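PDB 1J3N: 3-oxoacyl-(acyl-carrier protein) synthase II from Thermus thermophilus, which probably catalyses the condensation of malonyl-ACP with a growing acyl chain, the carbon-carbon bond-forming step of fatty acid elongation. Local coordinates for residues 385-391 against 402-407. Numbering follows the deposited sequence.
Sequences KVDYALS and VLAFKR
Strands 388-391 and 402-406 run antiparallel, their axes 4.6 Å apart at closest approach, and form the arms of a β-hairpin near the C-terminus of this thiolase-fold enzyme. A389 and F405 make a hydrogen-bonded pair: F405 N donates to A389 O at 2.8 Å, and A389 N donates back to F405 O. S391 and L403 form the next such pair. Strand 297-299 continues the sheet beside 388-391, and strand 253-262 continues it beside 402-406.

On the face of A389, S391, L403 and F405, helix 343-357 packs against S391 and F405. On the other face, L390 CD2 meets A404 CB at 3.5 Å and also touches V402 CG1. M281 of helix 275-288 contacts both L390 and V402. Further along this face, the K406 chain lies beside Y388, pointing the same way. With CG anti to the backbone N (chi1 172°) and the chain extended beyond it, its methylenes run past Y388 CE1 to Y388 OH. K406 CB is 3.4 Å from Y388 CE1.

Beyond the strands, R407 N bonds to D387 O, and R407 NH2 meets D387 OD1 in a salt bridge. The carboxylate and guanidinium planes are 62° apart. A leucine here would probably leave the D387 carboxylate without its cationic mate. Two positive groups also come close, a repulsion that D387 probably eases: K385 NZ sits over the centre of one guanidinium face, 3.3 Å from R407 CZ.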
ATOM      1  N   LYS A 385      16.168  29.700  11.093  1.00 43.87           N
ATOM      2  CA  LYS A 385      15.172  29.956  10.063  1.00 44.35           C
ATOM      3  C   LYS A 385      15.605  29.368   8.720  1.00 44.24           C
ATOM      4  O   LYS A 385      16.201  30.061   7.890  1.00 45.58           O
ATOM      5  CB  LYS A 385      14.960  31.467   9.920  1.00 46.46           C
ATOM      6  CG  LYS A 385      13.982  31.885   8.822  1.00 49.75           C
ATOM      7  CD  LYS A 385      14.014  33.400   8.608  1.00 50.95           C
ATOM      8  CE  LYS A 385      13.049  33.842   7.512  1.00 52.30           C
ATOM      9  NZ  LYS A 385      11.629  33.593   7.887  1.00 52.77           N
ATOM     10  N   VAL A 386      15.307  28.092   8.502  1.00 41.41           N
ATOM     11  CA  VAL A 386      15.671  27.448   7.247  1.00 38.73           C
ATOM     12  C   VAL A 386      14.571  27.634   6.201  1.00 36.69           C
ATOM     13  O   VAL A 386      13.403  27.821   6.538  1.00 36.16           O
ATOM     14  CB  VAL A 386      15.944  25.940   7.453  1.00 39.23           C
ATOM     15  CG1 VAL A 386      17.193  25.750   8.305  1.00 39.60           C
ATOM     16  CG2 VAL A 386      14.759  25.281   8.125  1.00 39.57           C
ATOM     17  N   ASP A 387      14.954  27.595   4.931  1.00 35.56           N
ATOM     18  CA  ASP A 387      14.000  27.752   3.834  1.00 33.27           C
ATOM     19  C   ASP A 387      13.556  26.394   3.315  1.00 31.80           C
ATOM     20  O   ASP A 387      12.425  26.235   2.858  1.00 29.68           O
ATOM     21  CB  ASP A 387      14.630  28.530   2.681  1.00 34.29           C
ATOM     22  CG  ASP A 387      15.048  29.928   3.080  1.00 39.13           C
ATOM     23  OD1 ASP A 387      14.180  30.694   3.550  1.00 39.81           O
ATOM     24  OD2 ASP A 387      16.244  30.260   2.923  1.00 40.22           O
ATOM     25  N   TYR A 388      14.465  25.423   3.388  1.00 29.94           N
ATOM     26  CA  TYR A 388      14.202  24.067   2.920  1.00 30.40           C
ATOM     27  C   TYR A 388      14.726  22.994   3.884  1.00 30.65           C
ATOM     28  O   TYR A 388      15.782  23.153   4.525  1.00 28.26           O
ATOM     29  CB  TYR A 388      14.829  23.865   1.532  1.00 31.23           C
ATOM     30  CG  TYR A 388      14.160  24.653   0.419  1.00 31.82           C
ATOM     31  CD1 TYR A 388      12.954  24.229  -0.134  1.00 31.16           C
ATOM     32  CD2 TYR A 388      14.739  25.823  -0.086  1.00 31.87           C
ATOM     33  CE1 TYR A 388      12.334  24.944  -1.165  1.00 33.05           C
ATOM     34  CE2 TYR A 388      14.127  26.550  -1.117  1.00 33.62           C
ATOM     35  CZ  TYR A 388      12.926  26.104  -1.652  1.00 34.82           C
ATOM     36  OH  TYR A 388      12.317  26.807  -2.673  1.00 37.62           O
ATOM     37  N   ALA A 389      13.982  21.895   3.968  1.00 28.50           N
ATOM     38  CA  ALA A 389      14.335  20.782   4.839  1.00 26.33           C
ATOM     39  C   ALA A 389      13.880  19.456   4.237  1.00 27.24           C
ATOM     40  O   ALA A 389      12.864  19.398   3.525  1.00 24.50           O
ATOM     41  CB  ALA A 389      13.690  20.968   6.208  1.00 26.58           C
ATOM     42  N   LEU A 390      14.633  18.394   4.513  1.00 24.49           N
ATOM     43  CA  LEU A 390      14.268  17.072   4.024  1.00 23.83           C
ATOM     44  C   LEU A 390      13.838  16.188   5.189  1.00 23.31           C
ATOM     45  O   LEU A 390      14.236  16.415   6.338  1.00 25.29           O
ATOM     46  CB  LEU A 390      15.447  16.399   3.305  1.00 23.55           C
ATOM     47  CG  LEU A 390      15.952  16.978   1.980  1.00 24.38           C
ATOM     48  CD1 LEU A 390      17.001  16.038   1.401  1.00 22.54           C
ATOM     49  CD2 LEU A 390      14.787  17.149   1.000  1.00 20.51           C
ATOM     50  N   SER A 391      13.020  15.190   4.877  1.00 22.15           N
ATOM     51  CA  SER A 391      12.544  14.214   5.842  1.00 23.99           C
ATOM     52  C   SER A 391      12.866  12.852   5.231  1.00 23.48           C
ATOM     53  O   SER A 391      12.279  12.471   4.224  1.00 21.11           O
ATOM     54  CB  SER A 391      11.039  14.350   6.050  1.00 25.43           C
ATOM     55  OG  SER A 391      10.633  13.583   7.169  1.00 26.53           O
ATOM     56  N   VAL A 402      11.797  10.157   0.399  1.00 22.65           N
ATOM     57  CA  VAL A 402      12.233  11.430   0.953  1.00 21.79           C
ATOM     58  C   VAL A 402      11.262  12.559   0.600  1.00 22.65           C
ATOM     59  O   VAL A 402      10.793  12.659  -0.536  1.00 21.11           O
ATOM     60  CB  VAL A 402      13.632  11.807   0.406  1.00 23.50           C
ATOM     61  CG1 VAL A 402      14.055  13.174   0.934  1.00 17.51           C
ATOM     62  CG2 VAL A 402      14.641  10.741   0.799  1.00 22.10           C
ATOM     63  N   LEU A 403      10.959  13.399   1.585  1.00 21.48           N
ATOM     64  CA  LEU A 403      10.071  14.525   1.364  1.00 22.30           C
ATOM     65  C   LEU A 403      10.872  15.804   1.555  1.00 21.98           C
ATOM     66  O   LEU A 403      11.755  15.873   2.417  1.00 22.29           O
ATOM     67  CB  LEU A 403       8.888  14.504   2.348  1.00 20.93           C
ATOM     68  CG  LEU A 403       7.842  13.389   2.190  1.00 21.63           C
ATOM     69  CD1 LEU A 403       6.748  13.579   3.221  1.00 22.55           C
ATOM     70  CD2 LEU A 403       7.245  13.409   0.799  1.00 22.21           C
ATOM     71  N   ALA A 404      10.563  16.801   0.736  1.00 21.10           N
ATOM     72  CA  ALA A 404      11.217  18.097   0.797  1.00 22.07           C
ATOM     73  C   ALA A 404      10.168  19.145   1.138  1.00 22.78           C
ATOM     74  O   ALA A 404       9.164  19.293   0.435  1.00 21.57           O
ATOM     75  CB  ALA A 404      11.871  18.428  -0.546  1.00 20.06           C
ATOM     76  N   PHE A 405      10.413  19.879   2.218  1.00 23.20           N
ATOM     77  CA  PHE A 405       9.495  20.911   2.667  1.00 24.73           C
ATOM     78  C   PHE A 405      10.091  22.300   2.499  1.00 25.05           C
ATOM     79  O   PHE A 405      11.291  22.503   2.673  1.00 26.06           O
ATOM     80  CB  PHE A 405       9.129  20.672   4.133  1.00 23.02           C
ATOM     81  CG  PHE A 405       8.221  19.486   4.342  1.00 26.32           C
ATOM     82  CD1 PHE A 405       6.882  19.540   3.950  1.00 25.81           C
ATOM     83  CD2 PHE A 405       8.699  18.320   4.935  1.00 25.61           C
ATOM     84  CE1 PHE A 405       6.031  18.450   4.149  1.00 25.72           C
ATOM     85  CE2 PHE A 405       7.854  17.222   5.139  1.00 25.50           C
ATOM     86  CZ  PHE A 405       6.520  17.291   4.745  1.00 23.95           C
ATOM     87  N   LYS A 406       9.239  23.258   2.156  1.00 28.69           N
ATOM     88  CA  LYS A 406       9.676  24.637   1.966  1.00 31.88           C
ATOM     89  C   LYS A 406       8.976  25.572   2.943  1.00 32.93           C
ATOM     90  O   LYS A 406       7.759  25.505   3.110  1.00 32.71           O
ATOM     91  CB  LYS A 406       9.383  25.093   0.532  1.00 30.78           C
ATOM     92  CG  LYS A 406       9.634  26.573   0.303  1.00 32.10           C
ATOM     93  CD  LYS A 406       9.236  27.009  -1.100  1.00 31.02           C
ATOM     94  CE  LYS A 406       9.452  28.508  -1.267  1.00 31.13           C
ATOM     95  NZ  LYS A 406       9.074  28.972  -2.630  1.00 33.34           N
ATOM     96  N   ARG A 407       9.753  26.435   3.594  1.00 34.25           N
ATOM     97  CA  ARG A 407       9.202  27.395   4.544  1.00 35.22           C
ATOM     98  C   ARG A 407       8.404  28.453   3.792  1.00 36.30           C
ATOM     99  O   ARG A 407       8.906  29.085   2.862  1.00 33.64           O
ATOM    100  CB  ARG A 407      10.326  28.070   5.343  1.00 37.71           C
ATOM    101  CG  ARG A 407       9.839  29.130   6.331  1.00 38.75           C
ATOM    102  CD  ARG A 407      10.989  29.819   7.057  1.00 40.24           C
ATOM    103  NE  ARG A 407      11.890  30.525   6.147  1.00 44.90           N
ATOM    104  CZ  ARG A 407      11.509  31.483   5.304  1.00 47.26           C
ATOM    105  NH1 ARG A 407      10.239  31.861   5.244  1.00 48.60           N
ATOM    106  NH2 ARG A 407      12.404  32.073   4.523  1.00 48.22           N
TER